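Local coordinates for protein FLUORESCENT IN BLUE LIGHT, chloroplastic (Arabidopsis thaliana, PDB 4YVO) that acts in chloroplasts as a negative regulator of tetrapyrrole biosynthesis, including that of chlorophyll, probably by repressing glutamyl-tRNA reductase, which binds its TPR domain, at residues Arg96-Ser101 against Ile112-Met117; Met117-Ser122 against Glu133-Ile138. All coordinates share one frame; numbering follows the deposited sequence.

Interaction 1. Residues Arg96-Ser101 against Ile112-Met117; sequences RGLGAS and IQYHSM
The phenol ring of Tyr-114 has Leu-98 over one face. CD1 of Leu-98 lies 4.0 Å from the centroid of the Tyr-114 ring, 28° off the ring normal, in a CH-pi contact. CB of Leu-98 sits over the same ring near its rim, 3.8 Å from CG of Tyr-114. The imidazole of His-115 lies against backbone instead. CA of Gly-99 is over one of its faces, 3.7 Å from the centroid of the His-115 ring. Arg-96 O and Ala-100 N approach this ring obliquely. With CG anti to the carbonyl carbon (chi1 -67°) the ring reaches across, and NE2 of His-115 lies 3.3 Å from Gly-99 C. A CB on Gly-99 would probably collide with NE2 of His-115, so the missing side chain makes room for the ring. The helices come close here, with Gly-99 CA and Tyr-114 CA 5.0 Å apart. NE2 of His-115 is hydrogen-bonded to OE1 of Gln-103, one turn beyond Gly-99 on helix 88-104. This is the antiparallel helix pair of the second TPR repeat, with the segment axes 7.6 Å apart at an angle of 155°. Helix 68-84 adds Tyr-72 against Leu-98 and Lys-76 against Tyr-114. Helix 131-144 also packs on His-115.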
loop_
_atom_site.group_PDB
_atom_site.type_symbol
_atom_site.label_atom_id
_atom_site.label_comp_id
_atom_site.label_asym_id
_atom_site.label_seq_id
_atom_site.Cartn_x
_atom_site.Cartn_y
_atom_site.Cartn_z
ATOM N N ARG A 96 -0.554 1.782 -1.211
ATOM C CA ARG A 96 -0.829 0.351 -1.245
ATOM C C ARG A 96 -0.305 -0.274 -2.535
ATOM O O ARG A 96 0.277 -1.361 -2.520
ATOM C CB ARG A 96 -2.322 0.086 -1.116
ATOM C CG ARG A 96 -2.700 -1.370 -1.380
ATOM C CD ARG A 96 -4.169 -1.629 -1.112
ATOM N NE ARG A 96 -5.011 -0.696 -1.848
ATOM C CZ ARG A 96 -6.219 -0.307 -1.452
ATOM N NH1 ARG A 96 -6.733 -0.776 -0.323
ATOM N NH2 ARG A 96 -6.909 0.552 -2.186
ATOM N N GLY A 97 -0.530 0.401 -3.658
ATOM C CA GLY A 97 -0.054 -0.089 -4.942
ATOM C C GLY A 97 1.462 -0.196 -4.966
ATOM O O GLY A 97 2.014 -1.178 -5.469
ATOM N N LEU A 98 2.139 0.812 -4.430
ATOM C CA LEU A 98 3.598 0.772 -4.325
ATOM C C LEU A 98 4.054 -0.412 -3.467
ATOM O O LEU A 98 4.957 -1.161 -3.858
ATOM C CB LEU A 98 4.135 2.086 -3.756
ATOM C CG LEU A 98 4.041 3.257 -4.739
ATOM C CD1 LEU A 98 4.201 4.602 -4.041
ATOM C CD2 LEU A 98 5.071 3.100 -5.850
ATOM N N GLY A 99 3.427 -0.585 -2.312
ATOM C CA GLY A 99 3.763 -1.683 -1.422
ATOM C C GLY A 99 3.577 -3.029 -2.099
ATOM O O GLY A 99 4.440 -3.904 -2.005
ATOM N N ALA A 100 2.451 -3.205 -2.784
ATOM C CA ALA A 100 2.188 -4.462 -3.486
ATOM C C ALA A 100 3.196 -4.690 -4.614
ATOM O O ALA A 100 3.684 -5.805 -4.813
ATOM C CB ALA A 100 0.761 -4.490 -4.023
ATOM N N SER A 101 3.523 -3.627 -5.344
ATOM C CA SER A 101 4.494 -3.722 -6.432
ATOM C C SER A 101 5.863 -4.143 -5.908
ATOM O O SER A 101 6.559 -4.957 -6.521
ATOM C CB SER A 101 4.629 -2.380 -7.153
ATOM O OG SER A 101 3.407 -2.001 -7.756
ATOM N N ILE A 112 7.295 -2.367 3.133
ATOM C CA ILE A 112 6.818 -1.976 4.458
ATOM C C ILE A 112 6.732 -0.462 4.602
ATOM O O ILE A 112 5.786 0.053 5.194
ATOM C CB ILE A 112 7.677 -2.594 5.588
ATOM C CG1 ILE A 112 7.440 -4.103 5.638
ATOM C CG2 ILE A 112 7.349 -1.974 6.949
ATOM C CD1 ILE A 112 8.504 -4.869 6.414
ATOM N N GLN A 113 7.701 0.255 4.032
ATOM C CA GLN A 113 7.670 1.719 4.047
ATOM C C GLN A 113 6.348 2.244 3.478
ATOM O O GLN A 113 5.721 3.140 4.044
ATOM C CB GLN A 113 8.848 2.305 3.257
ATOM C CG GLN A 113 8.764 3.809 3.051
ATOM C CD GLN A 113 9.812 4.340 2.087
ATOM O OE1 GLN A 113 10.740 3.627 1.700
ATOM N NE2 GLN A 113 9.663 5.600 1.691
ATOM N N TYR A 114 5.914 1.677 2.356
ATOM C CA TYR A 114 4.708 2.173 1.698
ATOM C C TYR A 114 3.411 1.687 2.339
ATOM O O TYR A 114 2.478 2.470 2.510
ATOM C CB TYR A 114 4.761 1.934 0.186
ATOM C CG TYR A 114 5.723 2.913 -0.452
ATOM C CD1 TYR A 114 5.379 4.252 -0.598
ATOM C CD2 TYR A 114 6.994 2.521 -0.844
ATOM C CE1 TYR A 114 6.257 5.164 -1.148
ATOM C CE2 TYR A 114 7.881 3.434 -1.397
ATOM C CZ TYR A 114 7.504 4.753 -1.543
ATOM O OH TYR A 114 8.377 5.669 -2.094
ATOM N N HIS A 115 3.348 0.418 2.727
ATOM C CA HIS A 115 2.177 -0.028 3.475
ATOM C C HIS A 115 2.041 0.742 4.793
ATOM O O HIS A 115 0.929 1.007 5.260
ATOM C CB HIS A 115 2.216 -1.534 3.742
ATOM C CG HIS A 115 2.076 -2.361 2.513
ATOM N ND1 HIS A 115 0.984 -2.302 1.670
ATOM C CD2 HIS A 115 2.906 -3.310 1.979
ATOM C CE1 HIS A 115 1.143 -3.152 0.687
ATOM N NE2 HIS A 115 2.284 -3.772 0.831
ATOM N N SER A 116 3.175 1.103 5.393
ATOM C CA SER A 116 3.141 1.863 6.640
ATOM C C SER A 116 2.537 3.245 6.431
ATOM O O SER A 116 1.916 3.787 7.335
ATOM C CB SER A 116 4.530 1.974 7.270
ATOM O OG SER A 116 4.968 0.692 7.689
ATOM N N MET A 117 2.700 3.799 5.230
ATOM C CA MET A 117 2.083 5.086 4.911
ATOM C C MET A 117 0.566 4.996 4.970
ATOM O O MET A 117 -0.093 5.947 5.381
ATOM C CB MET A 117 2.483 5.574 3.525
ATOM C CG MET A 117 3.872 6.104 3.417
ATOM S SD MET A 117 4.123 6.681 1.741
ATOM C CE MET A 117 2.790 7.859 1.574
#

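Interaction 2. Residues Met117-Ser122 against Glu133-Ile138; sequences MVLAIS and EAYGAI
Leu-119 is the main bump of this contact, and Ala-134, Tyr-135 and Ile-138 form the hollow that takes it. Its CG is anti to its carbonyl carbon (chi1 -59°), which sends the side chain out towards helix 131-144. CD2 of Leu-119 rests over one face of the Tyr-135 ring, 4.2 Å from its centroid and 27° off the normal. The same CD2 of Leu-119 lies 3.9 Å from CB of Ala-134. CD1 of Leu-119 touches the ring at CE1 of Tyr-135, at 3.7 Å. CD1 of Leu-119 also meets CD1 of Ile-138 tip to tip, again at 3.7 Å. CB of Ala-134 is the low floor of the hollow, and it also receives CG1 of Val-118 at 4.1 Å. The segment axes come no nearer than 9.8 Å, and the contacts between the segments are made by side chains. With an alanine at Tyr-135, CD2 of Leu-119 would probably lose the ring face under it, a gap would open towards helix 148-162, and the Leu-119 side chain could turn more freely. Phe-154, Thr-157 and Tyr-158 of helix 148-162 also touch Tyr-135. Segment 117-122 lies in the second TPR repeat and 133-138 in the third, so the contact joins successive repeats. Every contact between the two segments is apolar. Between them the fit probably rests on the shape of methyls and ring, with no polar pair to fix its direction.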
loop_
_atom_site.group_PDB
_atom_site.type_symbol
_atom_site.label_atom_id
_atom_site.label_comp_id
_atom_site.label_asym_id
_atom_site.label_seq_id
_atom_site.Cartn_x
_atom_site.Cartn_y
_atom_site.Cartn_z
ATOM N N MET A 117 2.700 3.799 5.230
ATOM C CA MET A 117 2.083 5.086 4.911
ATOM C C MET A 117 0.566 4.996 4.970
ATOM O O MET A 117 -0.093 5.947 5.381
ATOM C CB MET A 117 2.483 5.574 3.525
ATOM C CG MET A 117 3.872 6.104 3.417
ATOM S SD MET A 117 4.123 6.681 1.741
ATOM C CE MET A 117 2.790 7.859 1.574
ATOM N N VAL A 118 0.009 3.871 4.533
ATOM C CA VAL A 118 -1.431 3.674 4.620
ATOM C C VAL A 118 -1.870 3.838 6.073
ATOM O O VAL A 118 -2.829 4.556 6.370
ATOM C CB VAL A 118 -1.874 2.290 4.091
ATOM C CG1 VAL A 118 -3.370 2.105 4.281
ATOM C CG2 VAL A 118 -1.493 2.138 2.623
ATOM N N LEU A 119 -1.137 3.203 6.982
ATOM C CA LEU A 119 -1.445 3.301 8.409
ATOM C C LEU A 119 -1.264 4.725 8.934
ATOM O O LEU A 119 -2.095 5.241 9.689
ATOM C CB LEU A 119 -0.570 2.339 9.218
ATOM C CG LEU A 119 -0.724 0.861 8.833
ATOM C CD1 LEU A 119 0.161 0.010 9.724
ATOM C CD2 LEU A 119 -2.174 0.389 8.910
ATOM N N ALA A 120 -0.169 5.365 8.535
ATOM C CA ALA A 120 0.142 6.694 9.043
ATOM C C ALA A 120 -0.868 7.736 8.572
ATOM O O ALA A 120 -1.328 8.556 9.366
ATOM C CB ALA A 120 1.558 7.099 8.657
ATOM N N ILE A 121 -1.226 7.691 7.288
ATOM C CA ILE A 121 -2.209 8.625 6.744
ATOM C C ILE A 121 -3.563 8.404 7.420
ATOM O O ILE A 121 -4.269 9.355 7.769
ATOM C CB ILE A 121 -2.344 8.461 5.211
ATOM C CG1 ILE A 121 -1.036 8.835 4.505
ATOM C CG2 ILE A 121 -3.509 9.290 4.668
ATOM C CD1 ILE A 121 -0.930 8.263 3.109
ATOM N N SER A 122 -3.918 7.141 7.629
ATOM C CA SER A 122 -5.188 6.819 8.275
ATOM C C SER A 122 -5.298 7.406 9.678
ATOM O O SER A 122 -6.359 7.883 10.067
ATOM C CB SER A 122 -5.404 5.312 8.311
ATOM O OG SER A 122 -5.516 4.800 6.987
ATOM N N GLU A 133 -6.034 -4.392 5.319
ATOM C CA GLU A 133 -5.187 -4.961 4.285
ATOM C C GLU A 133 -3.715 -4.618 4.521
ATOM O O GLU A 133 -2.829 -5.452 4.304
ATOM C CB GLU A 133 -5.620 -4.450 2.914
ATOM C CG GLU A 133 -4.871 -5.098 1.789
ATOM C CD GLU A 133 -5.382 -4.676 0.430
ATOM O OE1 GLU A 133 -6.461 -4.043 0.360
ATOM O OE2 GLU A 133 -4.702 -4.984 -0.568
ATOM N N ALA A 134 -3.452 -3.397 4.971
ATOM C CA ALA A 134 -2.078 -2.984 5.236
ATOM C C ALA A 134 -1.440 -3.805 6.359
ATOM O O ALA A 134 -0.271 -4.183 6.263
ATOM C CB ALA A 134 -2.007 -1.499 5.536
ATOM N N TYR A 135 -2.190 -4.087 7.420
ATOM C CA TYR A 135 -1.641 -4.913 8.498
ATOM C C TYR A 135 -1.220 -6.281 7.977
ATOM O O TYR A 135 -0.144 -6.783 8.315
ATOM C CB TYR A 135 -2.652 -5.127 9.619
ATOM C CG TYR A 135 -2.925 -3.942 10.510
ATOM C CD1 TYR A 135 -1.905 -3.114 10.958
ATOM C CD2 TYR A 135 -4.214 -3.663 10.918
ATOM C CE1 TYR A 135 -2.170 -2.043 11.795
ATOM C CE2 TYR A 135 -4.487 -2.608 11.751
ATOM C CZ TYR A 135 -3.473 -1.799 12.188
ATOM O OH TYR A 135 -3.786 -0.753 13.021
ATOM N N GLY A 136 -2.083 -6.900 7.177
ATOM C CA GLY A 136 -1.796 -8.216 6.647
ATOM C C GLY A 136 -0.598 -8.198 5.713
ATOM O O GLY A 136 0.229 -9.114 5.742
ATOM N N ALA A 137 -0.494 -7.156 4.888
ATOM C CA ALA A 137 0.614 -7.046 3.944
ATOM C C ALA A 137 1.937 -6.846 4.688
ATOM O O ALA A 137 2.953 -7.457 4.348
ATOM C CB ALA A 137 0.371 -5.909 2.975
ATOM N N ILE A 138 1.916 -6.020 5.732
ATOM C CA ILE A 138 3.117 -5.770 6.516
ATOM C C ILE A 138 3.550 -7.045 7.227
ATOM O O ILE A 138 4.743 -7.360 7.275
ATOM C CB ILE A 138 2.904 -4.606 7.515
ATOM C CG1 ILE A 138 2.786 -3.287 6.741
ATOM C CG2 ILE A 138 4.046 -4.534 8.529
ATOM C CD1 ILE A 138 2.167 -2.155 7.540
#

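In the fold
Interaction 1 closes the helix pair within the second TPR repeat, and interaction 2 joins that repeat to the third. Their centres are about 8 Å apart, and both use helix 108-125, with Met-117 common to the two. The contacts also touch directly. CB of His-115 is 3.5 Å from CG1 of Ile-138, and NE2 of His-115 is 3.6 Å from CB of Ala-137. His-115 thus packs on helix 88-104 and helix 131-144 together. A long, weak ion pair links NH1 of Arg-96 to OE1 of Glu-133 at 3.3 Å. Along the chain the two contacts follow in series, as in the stacked helical hairpins of TPR domains.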